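Phenylalanine--tRNA ligase beta subunit (Pyrococcus horikoshii, PDB 2CXI) is the beta subunit of the tetrameric ligase that charges tRNA(Phe) with phenylalanine using ATP, here as an N-terminal fragment containing the amino acid-editing domain. Local coordinates at residues V89-D94 / P152-K157; G104-V109 / V264-K269; F145-I150 / N230-V235; Q197-L202 / L210-I215. All blocks are in the same frame, centred on the assembly; numbering follows the deposited sequence.

Contact 1: residues V89-D94 / P152-K157; sequences VTVYVD and PPIYYK
Strands 89-93 and 154-157 run parallel, their axes 14° apart, and four backbone hydrogen bonds join the segments, with Ile154 and Tyr156 each using both N and O: Ile154 N to Thr90 O, Tyr92 N to Ile154 O, Tyr156 N to Tyr92 O and Asp94 N to Tyr156 O. On one face of the sheet Tyr92 and Tyr155 lie alongside each other. With CG anti to the carbonyl carbon in both (chi1 -61°), the two rings rise from the sheet in the same direction. They are nearly parallel but slid apart, with centroids 5.2 Å apart and little overlap; Tyr92 CD2 comes to 3.4 Å from Tyr155 CE2. Pro153 CB meets the edge of the Tyr92 ring at CE2, 3.7 Å away, while Thr90 CG2 lies above one face, toward its rim. Tyrosine suits this face because its hydroxyl can reach onward: both OH groups bond to Ser18 of the second subunit. The reverse face is mainly apolar, with Val93 CG1 against Tyr156 CD2 at 3.7 Å and Val91 CG2 against Ile154 CB at 4.0 Å; the beta-branched Val91, Val93 and Ile154 fit an extended chain. Tyr156 OH reaches Arg101 O. Strand 84-93 is flanked by 154-159 and, along its other edge, by 260-267; Val91 and Val93 pack on Tyr106 and Val89 on Ile108 of strand 103-110, and strand 199-204 continues the sheet beyond 154-159.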
loop_
_atom_site.group_PDB
_atom_site.type_symbol
_atom_site.label_atom_id
_atom_site.label_comp_id
_atom_site.label_asym_id
_atom_site.label_seq_id
_atom_site.Cartn_x
_atom_site.Cartn_y
_atom_site.Cartn_z
ATOM N N VAL A 89 5.781 4.499 10.597
ATOM C CA VAL A 89 6.261 5.493 9.674
ATOM C C VAL A 89 7.631 5.110 9.100
ATOM O O VAL A 89 8.533 4.636 9.819
ATOM C CB VAL A 89 6.283 6.901 10.333
ATOM C CG1 VAL A 89 6.940 7.882 9.467
ATOM C CG2 VAL A 89 4.850 7.370 10.639
ATOM N N THR A 90 7.758 5.322 7.791
ATOM C CA THR A 90 9.011 5.240 7.078
ATOM C C THR A 90 9.439 6.596 6.519
ATOM O O THR A 90 8.613 7.368 5.977
ATOM C CB THR A 90 8.861 4.241 5.906
ATOM O OG1 THR A 90 8.614 2.937 6.447
ATOM C CG2 THR A 90 10.169 4.074 5.176
ATOM N N VAL A 91 10.727 6.886 6.646
ATOM C CA VAL A 91 11.335 8.028 5.946
ATOM C C VAL A 91 12.432 7.499 5.022
ATOM O O VAL A 91 13.243 6.711 5.442
ATOM C CB VAL A 91 11.946 9.074 6.937
ATOM C CG1 VAL A 91 12.581 10.284 6.189
ATOM C CG2 VAL A 91 10.892 9.484 7.944
ATOM N N TYR A 92 12.438 7.960 3.773
ATOM C CA TYR A 92 13.484 7.581 2.817
ATOM C C TYR A 92 14.520 8.669 2.697
ATOM O O TYR A 92 14.167 9.832 2.478
ATOM C CB TYR A 92 12.858 7.309 1.453
ATOM C CG TYR A 92 11.869 6.176 1.529
ATOM C CD1 TYR A 92 12.317 4.840 1.441
ATOM C CD2 TYR A 92 10.489 6.419 1.711
ATOM C CE1 TYR A 92 11.407 3.786 1.519
ATOM C CE2 TYR A 92 9.570 5.355 1.774
ATOM C CZ TYR A 92 10.048 4.046 1.650
ATOM O OH TYR A 92 9.182 2.970 1.745
ATOM N N VAL A 93 15.786 8.292 2.881
ATOM C CA VAL A 93 16.915 9.211 2.629
ATOM C C VAL A 93 17.633 8.943 1.300
ATOM O O VAL A 93 18.239 7.874 1.104
ATOM C CB VAL A 93 17.922 9.210 3.825
ATOM C CG1 VAL A 93 19.086 10.190 3.567
ATOM C CG2 VAL A 93 17.179 9.552 5.090
ATOM N N ASP A 94 17.541 9.928 0.405
ATOM C CA ASP A 94 18.110 9.867 -0.943
ATOM C C ASP A 94 19.638 9.745 -0.965
ATOM O O ASP A 94 20.365 10.578 -0.375
ATOM C CB ASP A 94 17.709 11.147 -1.663
ATOM C CG ASP A 94 17.914 11.086 -3.147
ATOM O OD1 ASP A 94 18.514 10.115 -3.687
ATOM O OD2 ASP A 94 17.500 12.005 -3.850
ATOM N N PRO A 152 2.711 10.641 5.597
ATOM C CA PRO A 152 3.822 9.699 5.433
ATOM C C PRO A 152 3.460 8.661 4.297
ATOM O O PRO A 152 2.273 8.512 3.977
ATOM C CB PRO A 152 3.900 9.032 6.794
ATOM C CG PRO A 152 2.435 9.014 7.273
ATOM C CD PRO A 152 1.892 10.357 6.794
ATOM N N PRO A 153 4.429 7.999 3.663
ATOM C CA PRO A 153 5.870 8.093 3.969
ATOM C C PRO A 153 6.460 9.484 3.718
ATOM O O PRO A 153 5.887 10.290 2.941
ATOM C CB PRO A 153 6.478 7.087 2.962
ATOM C CG PRO A 153 5.429 6.026 2.897
ATOM C CD PRO A 153 4.154 6.839 2.769
ATOM N N ILE A 154 7.607 9.744 4.351
ATOM C CA ILE A 154 8.294 11.053 4.189
ATOM C C ILE A 154 9.589 10.818 3.413
ATOM O O ILE A 154 10.223 9.768 3.575
ATOM C CB ILE A 154 8.571 11.733 5.588
ATOM C CG1 ILE A 154 7.281 11.830 6.427
ATOM C CG2 ILE A 154 9.254 13.093 5.394
ATOM C CD1 ILE A 154 6.134 12.650 5.817
ATOM N N TYR A 155 9.957 11.772 2.572
ATOM C CA TYR A 155 11.166 11.706 1.722
ATOM C C TYR A 155 12.124 12.852 2.015
ATOM O O TYR A 155 11.726 13.981 1.973
ATOM C CB TYR A 155 10.745 11.781 0.245
ATOM C CG TYR A 155 9.856 10.629 -0.120
ATOM C CD1 TYR A 155 8.489 10.680 0.122
ATOM C CD2 TYR A 155 10.405 9.460 -0.668
ATOM C CE1 TYR A 155 7.649 9.583 -0.188
ATOM C CE2 TYR A 155 9.620 8.392 -0.972
ATOM C CZ TYR A 155 8.244 8.448 -0.737
ATOM O OH TYR A 155 7.477 7.345 -1.069
ATOM N N TYR A 156 13.364 12.525 2.362
ATOM C CA TYR A 156 14.437 13.499 2.444
ATOM C C TYR A 156 15.284 13.296 1.163
ATOM O O TYR A 156 15.962 12.265 1.011
ATOM C CB TYR A 156 15.225 13.258 3.741
ATOM C CG TYR A 156 16.452 14.117 3.884
ATOM C CD1 TYR A 156 16.407 15.491 3.626
ATOM C CD2 TYR A 156 17.655 13.556 4.333
ATOM C CE1 TYR A 156 17.558 16.273 3.763
ATOM C CE2 TYR A 156 18.788 14.335 4.503
ATOM C CZ TYR A 156 18.723 15.692 4.195
ATOM O OH TYR A 156 19.862 16.445 4.318
ATOM N N LYS A 157 15.152 14.216 0.221
ATOM C CA LYS A 157 15.644 13.997 -1.142
ATOM C C LYS A 157 16.503 15.114 -1.731
ATOM O O LYS A 157 16.461 16.260 -1.280
ATOM C CB LYS A 157 14.455 13.706 -2.096
ATOM C CG LYS A 157 13.535 14.932 -2.325
ATOM C CD LYS A 157 12.545 14.623 -3.423
ATOM C CE LYS A 157 11.690 15.857 -3.724
ATOM N NZ LYS A 157 11.237 15.943 -5.187
#

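Contact 2: residues G104-V109 / V264-K269; sequences GVYAIV and VRVVYK
Tyr268 and Tyr106 both turn CG anti to the carbonyl carbon (chi1 -73° and -54°), which carries the first ring across to Gly104 and sets the second beside the valines of 264-269. Tyr268 OH donates to Gly104 O at 2.7 Å, tilted out of the carbonyl plane. Gly104 has no side chain, and Tyr106 OH occupies the space where one would begin. With a phenylalanine in place of Tyr268 the hydroxyl is gone, and Gly104 O would probably lose this donor and the ring its polar tie to the strand. Val266 CG2 meets the Tyr106 ring at its edge, in plane, 3.8 Å from CD2, the side chains crossing at about a right angle. Val264 straddles the neighbouring residues: its CG2 touches Tyr106 CB at 3.6 Å, and its CG1 lies 4.0 Å from Ile108 CD1. Compact valines fit here because the antiparallel strand axes stand 7.1 Å apart and side chains fill the interval between these segments; the backbones pair earlier in strand 260-267, where Ile108 bonds to Arg262. The two antiparallel neighbours diverge here in a mixed, branched or curled sheet, in which strand 260-267 of the B3/4 part also pairs with 272-275.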
loop_
_atom_site.group_PDB
_atom_site.type_symbol
_atom_site.label_atom_id
_atom_site.label_comp_id
_atom_site.label_asym_id
_atom_site.label_seq_id
_atom_site.Cartn_x
_atom_site.Cartn_y
_atom_site.Cartn_z
ATOM N N GLY A 104 19.924 12.008 7.626
ATOM C CA GLY A 104 18.673 12.431 8.283
ATOM C C GLY A 104 18.292 11.314 9.264
ATOM O O GLY A 104 18.424 10.096 8.966
ATOM N N VAL A 105 17.873 11.709 10.463
ATOM C CA VAL A 105 17.294 10.783 11.436
ATOM C C VAL A 105 16.033 11.482 11.940
ATOM O O VAL A 105 15.919 12.731 11.876
ATOM C CB VAL A 105 18.264 10.447 12.618
ATOM C CG1 VAL A 105 19.490 9.624 12.084
ATOM C CG2 VAL A 105 18.762 11.772 13.313
ATOM N N TYR A 106 15.104 10.687 12.454
ATOM C CA TYR A 106 13.720 11.121 12.648
ATOM C C TYR A 106 13.101 10.504 13.900
ATOM O O TYR A 106 13.452 9.392 14.315
ATOM C CB TYR A 106 12.865 10.743 11.406
ATOM C CG TYR A 106 13.521 11.291 10.143
ATOM C CD1 TYR A 106 13.226 12.576 9.687
ATOM C CD2 TYR A 106 14.498 10.557 9.479
ATOM C CE1 TYR A 106 13.882 13.116 8.584
ATOM C CE2 TYR A 106 15.161 11.078 8.388
ATOM C CZ TYR A 106 14.851 12.361 7.958
ATOM O OH TYR A 106 15.546 12.861 6.908
ATOM N N ALA A 107 12.120 11.204 14.445
ATOM C CA ALA A 107 11.323 10.668 15.533
ATOM C C ALA A 107 9.930 11.289 15.515
ATOM O O ALA A 107 9.701 12.378 14.962
ATOM C CB ALA A 107 12.037 10.888 16.894
ATOM N N ILE A 108 9.008 10.571 16.134
ATOM C CA ILE A 108 7.704 11.108 16.434
ATOM C C ILE A 108 7.558 11.117 17.944
ATOM O O ILE A 108 7.901 10.162 18.617
ATOM C CB ILE A 108 6.587 10.256 15.759
ATOM C CG1 ILE A 108 6.708 10.367 14.245
ATOM C CG2 ILE A 108 5.151 10.680 16.255
ATOM C CD1 ILE A 108 6.020 9.202 13.481
ATOM N N VAL A 109 7.035 12.203 18.471
ATOM C CA VAL A 109 6.694 12.253 19.905
ATOM C C VAL A 109 5.183 12.562 20.028
ATOM O O VAL A 109 4.722 13.612 19.546
ATOM C CB VAL A 109 7.527 13.300 20.652
ATOM C CG1 VAL A 109 7.216 13.279 22.168
ATOM C CG2 VAL A 109 9.008 13.055 20.462
ATOM N N VAL A 264 10.955 5.671 14.074
ATOM C CA VAL A 264 10.600 5.585 12.674
ATOM C C VAL A 264 11.688 4.750 11.976
ATOM O O VAL A 264 12.827 4.626 12.488
ATOM C CB VAL A 264 10.293 6.977 11.982
ATOM C CG1 VAL A 264 9.799 8.074 12.963
ATOM C CG2 VAL A 264 11.386 7.463 11.121
ATOM N N ARG A 265 11.302 4.132 10.857
ATOM C CA ARG A 265 12.203 3.335 10.008
ATOM C C ARG A 265 12.819 4.266 8.981
ATOM O O ARG A 265 12.109 4.918 8.221
ATOM C CB ARG A 265 11.362 2.229 9.319
ATOM C CG ARG A 265 12.121 1.233 8.494
ATOM C CD ARG A 265 11.225 0.018 8.056
ATOM N NE ARG A 265 10.480 0.418 6.906
ATOM C CZ ARG A 265 10.746 0.086 5.646
ATOM N NH1 ARG A 265 11.721 -0.754 5.309
ATOM N NH2 ARG A 265 9.975 0.597 4.712
ATOM N N VAL A 266 14.144 4.362 8.966
ATOM C CA VAL A 266 14.785 5.295 8.093
ATOM C C VAL A 266 15.583 4.471 7.078
ATOM O O VAL A 266 16.541 3.791 7.459
ATOM C CB VAL A 266 15.725 6.274 8.809
ATOM C CG1 VAL A 266 16.184 7.392 7.838
ATOM C CG2 VAL A 266 15.058 6.880 10.078
ATOM N N VAL A 267 15.191 4.597 5.820
ATOM C CA VAL A 267 15.694 3.773 4.700
ATOM C C VAL A 267 16.695 4.543 3.835
ATOM O O VAL A 267 16.381 5.562 3.148
ATOM C CB VAL A 267 14.497 3.146 3.884
ATOM C CG1 VAL A 267 15.007 2.125 2.784
ATOM C CG2 VAL A 267 13.565 2.447 4.792
ATOM N N TYR A 268 17.925 4.068 3.884
ATOM C CA TYR A 268 18.985 4.548 3.036
ATOM C C TYR A 268 19.174 3.542 1.892
ATOM O O TYR A 268 18.577 2.490 1.914
ATOM C CB TYR A 268 20.273 4.671 3.847
ATOM C CG TYR A 268 20.312 5.843 4.830
ATOM C CD1 TYR A 268 19.561 5.810 6.013
ATOM C CD2 TYR A 268 21.086 6.984 4.554
ATOM C CE1 TYR A 268 19.615 6.899 6.948
ATOM C CE2 TYR A 268 21.122 8.080 5.460
ATOM C CZ TYR A 268 20.390 8.012 6.632
ATOM O OH TYR A 268 20.461 9.061 7.516
ATOM N N LYS A 269 19.979 3.862 0.893
ATOM C CA LYS A 269 20.181 2.922 -0.213
ATOM C C LYS A 269 20.737 1.586 0.291
ATOM O O LYS A 269 20.166 0.553 -0.028
ATOM C CB LYS A 269 21.044 3.511 -1.337
ATOM C CG LYS A 269 21.252 2.582 -2.546
ATOM C CD LYS A 269 19.915 2.267 -3.254
ATOM C CE LYS A 269 20.107 1.326 -4.457
ATOM N NZ LYS A 269 21.033 1.944 -5.474
#

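Contact 3: residues F145-I150 / N230-V235; sequences FDFDKI and NVFIDV
Ile150 lays its CD1 over one face of the Phe232 ring, 4.1 Å from the centroid, in a CH-pi contact. Its CG1 stands between the backbone N and the carbonyl carbon (chi1 68°) and the chain then runs straight on, carrying the methyl across the ring at about a right angle. Phenylalanine suits the site by offering an edge as well, which receives Phe145 CD1, 4.0 Å from Phe232 CD1. Phe145 has Asp234 OD2 in its plane, 3.3 Å from CE1, where a carboxylate oxygen would probably be drawn to the slightly positive ring hydrogens. The backbones pair antiparallel: Phe232 N bonds to Phe145 O, the return bond from Phe145 N is weak, and Phe147 N extends the link to Asn230 O. Beyond the strand end, Asn230 suits its place because one amide nitrogen can reach both oxygens of Asp148: ND2 bonds to each at 3.1 Å on its syn side, with amide and carboxylate planes 74° apart. A water gives to Asp146 OD1 and Asp148 OD2 and accepts from Asn230 N. Were Asp148 an alanine, Asn230 ND2 would probably be left without its carboxylate mate and the water would lose an acceptor. Asp146, whose OD2 bonds to Thr228, also accepts at OD1 from Asp148 N. This is an Asx turn, leading strand 140-146 of the B3/4 domain sheet into a short 3-10 turn.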
loop_
_atom_site.group_PDB
_atom_site.type_symbol
_atom_site.label_atom_id
_atom_site.label_comp_id
_atom_site.label_asym_id
_atom_site.label_seq_id
_atom_site.Cartn_x
_atom_site.Cartn_y
_atom_site.Cartn_z
ATOM N N PHE A 145 7.791 19.547 13.330
ATOM C CA PHE A 145 6.586 19.578 12.494
ATOM C C PHE A 145 5.408 18.972 13.234
ATOM O O PHE A 145 5.584 18.085 14.061
ATOM C CB PHE A 145 6.818 18.847 11.151
ATOM C CG PHE A 145 8.013 19.385 10.377
ATOM C CD1 PHE A 145 9.275 18.817 10.551
ATOM C CD2 PHE A 145 7.890 20.537 9.571
ATOM C CE1 PHE A 145 10.410 19.341 9.883
ATOM C CE2 PHE A 145 9.005 21.065 8.897
ATOM C CZ PHE A 145 10.257 20.452 9.042
ATOM N N ASP A 146 4.208 19.434 12.904
ATOM C CA ASP A 146 3.003 18.786 13.396
ATOM C C ASP A 146 2.710 17.527 12.575
ATOM O O ASP A 146 2.330 17.596 11.376
ATOM C CB ASP A 146 1.824 19.774 13.311
ATOM C CG ASP A 146 0.587 19.296 14.085
ATOM O OD1 ASP A 146 0.304 18.076 14.137
ATOM O OD2 ASP A 146 -0.109 20.103 14.728
ATOM N N PHE A 147 2.887 16.374 13.213
ATOM C CA PHE A 147 2.757 15.076 12.537
ATOM C C PHE A 147 1.360 14.839 11.929
ATOM O O PHE A 147 1.220 14.215 10.847
ATOM C CB PHE A 147 3.133 13.935 13.480
ATOM C CG PHE A 147 2.979 12.558 12.847
ATOM C CD1 PHE A 147 3.818 12.168 11.823
ATOM C CD2 PHE A 147 1.955 11.694 13.255
ATOM C CE1 PHE A 147 3.685 10.884 11.189
ATOM C CE2 PHE A 147 1.806 10.411 12.640
ATOM C CZ PHE A 147 2.707 10.025 11.612
ATOM N N ASP A 148 0.349 15.385 12.598
ATOM C CA ASP A 148 -1.047 15.267 12.133
ATOM C C ASP A 148 -1.281 16.013 10.839
ATOM O O ASP A 148 -2.272 15.788 10.184
ATOM C CB ASP A 148 -2.003 15.786 13.203
ATOM C CG ASP A 148 -2.004 14.919 14.421
ATOM O OD1 ASP A 148 -1.545 13.763 14.334
ATOM O OD2 ASP A 148 -2.472 15.312 15.499
ATOM N N LYS A 149 -0.342 16.881 10.472
ATOM C CA LYS A 149 -0.498 17.737 9.307
ATOM C C LYS A 149 0.310 17.238 8.110
ATOM O O LYS A 149 0.341 17.897 7.050
ATOM C CB LYS A 149 -0.116 19.178 9.657
ATOM C CG LYS A 149 -1.114 19.854 10.677
ATOM C CD LYS A 149 -0.763 21.348 10.835
ATOM C CE LYS A 149 -1.336 21.931 12.111
ATOM N NZ LYS A 149 -0.654 23.191 12.532
ATOM N N ILE A 150 0.990 16.104 8.257
ATOM C CA ILE A 150 1.802 15.607 7.112
ATOM C C ILE A 150 1.343 14.208 6.733
ATOM O O ILE A 150 0.729 13.545 7.549
ATOM C CB ILE A 150 3.330 15.657 7.418
ATOM C CG1 ILE A 150 3.685 14.618 8.509
ATOM C CG2 ILE A 150 3.771 17.157 7.695
ATOM C CD1 ILE A 150 5.210 14.505 8.904
ATOM N N ASN A 230 1.180 15.948 18.388
ATOM C CA ASN A 230 2.094 14.910 17.895
ATOM C C ASN A 230 3.103 15.581 16.995
ATOM O O ASN A 230 2.728 16.222 16.026
ATOM C CB ASN A 230 1.325 13.840 17.088
ATOM C CG ASN A 230 0.211 13.193 17.902
ATOM O OD1 ASN A 230 0.451 12.682 18.991
ATOM N ND2 ASN A 230 -1.025 13.252 17.389
ATOM N N VAL A 231 4.373 15.507 17.370
ATOM C CA VAL A 231 5.432 16.223 16.662
ATOM C C VAL A 231 6.287 15.236 15.871
ATOM O O VAL A 231 6.600 14.134 16.349
ATOM C CB VAL A 231 6.312 17.100 17.633
ATOM C CG1 VAL A 231 6.727 16.342 18.805
ATOM C CG2 VAL A 231 7.576 17.506 16.992
ATOM N N PHE A 232 6.649 15.647 14.661
ATOM C CA PHE A 232 7.557 14.894 13.816
ATOM C C PHE A 232 8.873 15.709 13.801
ATOM O O PHE A 232 8.878 16.927 13.513
ATOM C CB PHE A 232 6.957 14.721 12.400
ATOM C CG PHE A 232 7.905 14.059 11.407
ATOM C CD1 PHE A 232 8.596 14.831 10.444
ATOM C CD2 PHE A 232 8.111 12.667 11.437
ATOM C CE1 PHE A 232 9.486 14.223 9.531
ATOM C CE2 PHE A 232 9.014 12.060 10.516
ATOM C CZ PHE A 232 9.682 12.836 9.578
ATOM N N ILE A 233 9.967 15.063 14.153
ATOM C CA ILE A 233 11.272 15.800 14.249
ATOM C C ILE A 233 12.253 15.262 13.224
ATOM O O ILE A 233 12.374 14.041 13.084
ATOM C CB ILE A 233 11.875 15.666 15.672
ATOM C CG1 ILE A 233 10.917 16.201 16.778
ATOM C CG2 ILE A 233 13.298 16.387 15.766
ATOM C CD1 ILE A 233 11.172 15.492 18.138
ATOM N N ASP A 234 12.950 16.142 12.499
ATOM C CA ASP A 234 14.023 15.679 11.602
ATOM C C ASP A 234 15.335 16.318 12.051
ATOM O O ASP A 234 15.337 17.482 12.501
ATOM C CB ASP A 234 13.731 15.963 10.116
ATOM C CG ASP A 234 14.134 17.394 9.666
ATOM O OD1 ASP A 234 15.115 17.553 8.880
ATOM O OD2 ASP A 234 13.543 18.416 10.066
ATOM N N VAL A 235 16.428 15.569 11.947
ATOM C CA VAL A 235 17.747 16.142 12.192
ATOM C C VAL A 235 18.645 15.710 11.074
ATOM O O VAL A 235 18.706 14.515 10.766
ATOM C CB VAL A 235 18.366 15.627 13.499
ATOM C CG1 VAL A 235 19.617 16.490 13.859
ATOM C CG2 VAL A 235 17.319 15.588 14.665
HETATM O O HOH W 1 -0.816 17.117 16.507
#

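Contact 4: residues Q197-L202 / L210-I215; sequences QFYPLL and LSMPPI
Met212, present as selenomethionine, has CG anti to the backbone N (chi1 170°), stays extended at the next bond and bends only at the last, laying its flexible chain alongside Tyr199. SE rests 4.0 Å from Tyr199 CB and approaches the ring obliquely, a Met-aromatic contact; Leu176 of helix 176-182 touches both side chains. Leu202 also holds CG anti to the backbone N (chi1 -171°), which turns its branched end to the other strand: its CD2 meets Leu210 CD2 at 3.8 Å. Ser211 OG, tucked between its own N and carbonyl carbon, packs 3.5 Å from Leu202 CB, a small side chain that leaves room for the leucine. Leu201 CD1 reaches back to Met212 CB at 3.8 Å. Leu202 N bonds to Ser211 O at 2.9 Å, whereas Leu202 O receives weak bonds from both Leu210 N and Ser211 N; these two residues opposite one form a classic beta bulge in the hairpin. Farther along, Pro200 CG sits 3.3 Å from Pro213 O. Neither proline has an N-H to offer: hydrogen bonding between the strands stops here, Pro200 O and Pro213 O are buried without partners, and van der Waals and C-H to carbonyl contacts hold this end in place of N-H bonds.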
loop_
_atom_site.group_PDB
_atom_site.type_symbol
_atom_site.label_atom_id
_atom_site.label_comp_id
_atom_site.label_asym_id
_atom_site.label_seq_id
_atom_site.Cartn_x
_atom_site.Cartn_y
_atom_site.Cartn_z
ATOM N N GLN A 197 24.615 20.536 -7.068
ATOM C CA GLN A 197 23.721 20.350 -8.196
ATOM C C GLN A 197 22.255 20.321 -7.761
ATOM O O GLN A 197 21.387 20.776 -8.501
ATOM C CB GLN A 197 24.087 19.065 -8.916
ATOM C CG GLN A 197 23.551 18.970 -10.317
ATOM C CD GLN A 197 23.667 17.572 -10.862
ATOM O OE1 GLN A 197 24.405 16.728 -10.304
ATOM N NE2 GLN A 197 22.936 17.303 -11.949
ATOM N N PHE A 198 21.993 19.775 -6.566
ATOM C CA PHE A 198 20.628 19.630 -6.034
ATOM C C PHE A 198 20.580 20.188 -4.609
ATOM O O PHE A 198 21.625 20.277 -3.939
ATOM C CB PHE A 198 20.186 18.167 -6.021
ATOM C CG PHE A 198 20.281 17.494 -7.359
ATOM C CD1 PHE A 198 19.502 17.932 -8.432
ATOM C CD2 PHE A 198 21.162 16.432 -7.553
ATOM C CE1 PHE A 198 19.619 17.326 -9.696
ATOM C CE2 PHE A 198 21.279 15.798 -8.811
ATOM C CZ PHE A 198 20.493 16.252 -9.881
ATOM N N TYR A 199 19.396 20.607 -4.161
ATOM C CA TYR A 199 19.238 21.039 -2.748
ATOM C C TYR A 199 18.413 20.014 -1.968
ATOM O O TYR A 199 17.520 19.365 -2.547
ATOM C CB TYR A 199 18.595 22.426 -2.641
ATOM C CG TYR A 199 19.292 23.540 -3.393
ATOM C CD1 TYR A 199 20.677 23.509 -3.631
ATOM C CD2 TYR A 199 18.561 24.637 -3.861
ATOM C CE1 TYR A 199 21.313 24.535 -4.314
ATOM C CE2 TYR A 199 19.188 25.677 -4.534
ATOM C CZ TYR A 199 20.569 25.603 -4.773
ATOM O OH TYR A 199 21.192 26.630 -5.423
ATOM N N PRO A 200 18.710 19.833 -0.677
ATOM C CA PRO A 200 17.957 18.866 0.132
ATOM C C PRO A 200 16.529 19.383 0.323
ATOM O O PRO A 200 16.323 20.581 0.565
ATOM C CB PRO A 200 18.708 18.851 1.490
ATOM C CG PRO A 200 20.035 19.579 1.237
ATOM C CD PRO A 200 19.754 20.533 0.113
ATOM N N LEU A 201 15.567 18.486 0.197
ATOM C CA LEU A 201 14.182 18.833 0.430
ATOM C C LEU A 201 13.533 17.722 1.278
ATOM O O LEU A 201 13.748 16.538 1.035
ATOM C CB LEU A 201 13.458 18.993 -0.919
ATOM C CG LEU A 201 12.335 20.016 -0.985
ATOM C CD1 LEU A 201 12.890 21.413 -0.656
ATOM C CD2 LEU A 201 11.724 19.999 -2.406
ATOM N N LEU A 202 12.761 18.128 2.272
ATOM C CA LEU A 202 11.975 17.193 3.091
ATOM C C LEU A 202 10.500 17.328 2.675
ATOM O O LEU A 202 9.922 18.386 2.835
ATOM C CB LEU A 202 12.133 17.561 4.577
ATOM C CG LEU A 202 11.565 16.579 5.619
ATOM C CD1 LEU A 202 12.138 15.085 5.489
ATOM C CD2 LEU A 202 11.710 17.179 7.049
ATOM N N LEU A 210 7.771 19.995 3.622
ATOM C CA LEU A 210 8.012 20.341 5.016
ATOM C C LEU A 210 9.061 21.436 5.177
ATOM O O LEU A 210 8.819 22.411 5.889
ATOM C CB LEU A 210 8.438 19.084 5.805
ATOM C CG LEU A 210 7.322 18.174 6.294
ATOM C CD1 LEU A 210 6.726 17.395 5.079
ATOM C CD2 LEU A 210 7.936 17.214 7.335
ATOM N N SER A 211 10.216 21.271 4.525
ATOM C CA SER A 211 11.329 22.192 4.703
ATOM C C SER A 211 12.380 21.963 3.623
ATOM O O SER A 211 12.334 20.958 2.891
ATOM C CB SER A 211 11.952 21.960 6.099
ATOM O OG SER A 211 12.657 20.706 6.120
HETATM N N MSE A 212 13.325 22.900 3.516
HETATM C CA MSE A 212 14.545 22.643 2.788
HETATM C C MSE A 212 15.722 22.674 3.767
HETATM O O MSE A 212 16.232 23.768 4.062
HETATM C CB MSE A 212 14.722 23.721 1.695
HETATM C CG MSE A 212 16.082 23.696 1.040
HETATM SE SE MSE A 212 16.220 24.925 -0.533
HETATM C CE MSE A 212 15.658 26.506 0.239
ATOM N N PRO A 213 16.138 21.521 4.342
ATOM C CA PRO A 213 17.309 21.542 5.250
ATOM C C PRO A 213 18.582 22.038 4.528
ATOM O O PRO A 213 18.768 21.751 3.329
ATOM C CB PRO A 213 17.455 20.084 5.678
ATOM C CG PRO A 213 16.051 19.498 5.523
ATOM C CD PRO A 213 15.544 20.180 4.235
ATOM N N PRO A 214 19.454 22.782 5.204
ATOM C CA PRO A 214 19.279 23.273 6.572
ATOM C C PRO A 214 18.873 24.745 6.594
ATOM O O PRO A 214 19.351 25.513 7.454
ATOM C CB PRO A 214 20.716 23.161 7.125
ATOM C CG PRO A 214 21.588 23.555 5.916
ATOM C CD PRO A 214 20.796 23.107 4.677
ATOM N N ILE A 215 17.997 25.131 5.670
ATOM C CA ILE A 215 17.715 26.539 5.351
ATOM C C ILE A 215 16.455 27.088 6.037
ATOM O O ILE A 215 16.547 27.994 6.856
ATOM C CB ILE A 215 17.627 26.723 3.807
ATOM C CG1 ILE A 215 18.918 26.214 3.106
ATOM C CG2 ILE A 215 17.302 28.225 3.436
ATOM C CD1 ILE A 215 20.269 26.912 3.580
#

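All four contacts belong to one mixed sheet, branched or curled, much of it in the B3/4 range. Contacts 1 and 2, centres about 7 Å apart, are joined where strand 84-93 bonds to strand 260-267; contact 3 lies about 12 Å from contact 2, joined through strands 103-110 and 231-237. Contact 4, about 13 Å from contact 1, extends the sheet through strands 154-159 and 199-204. Along the chain the segments of contact 1 alternate with those of contacts 2 and 3, contact 3 is nested inside contact 2, and the hairpin of contact 4 inside both. Distant sequence is interwoven around a shared interior, where Tyr106 touches both Phe232 and Leu202, away from the predicted magnesium ligands.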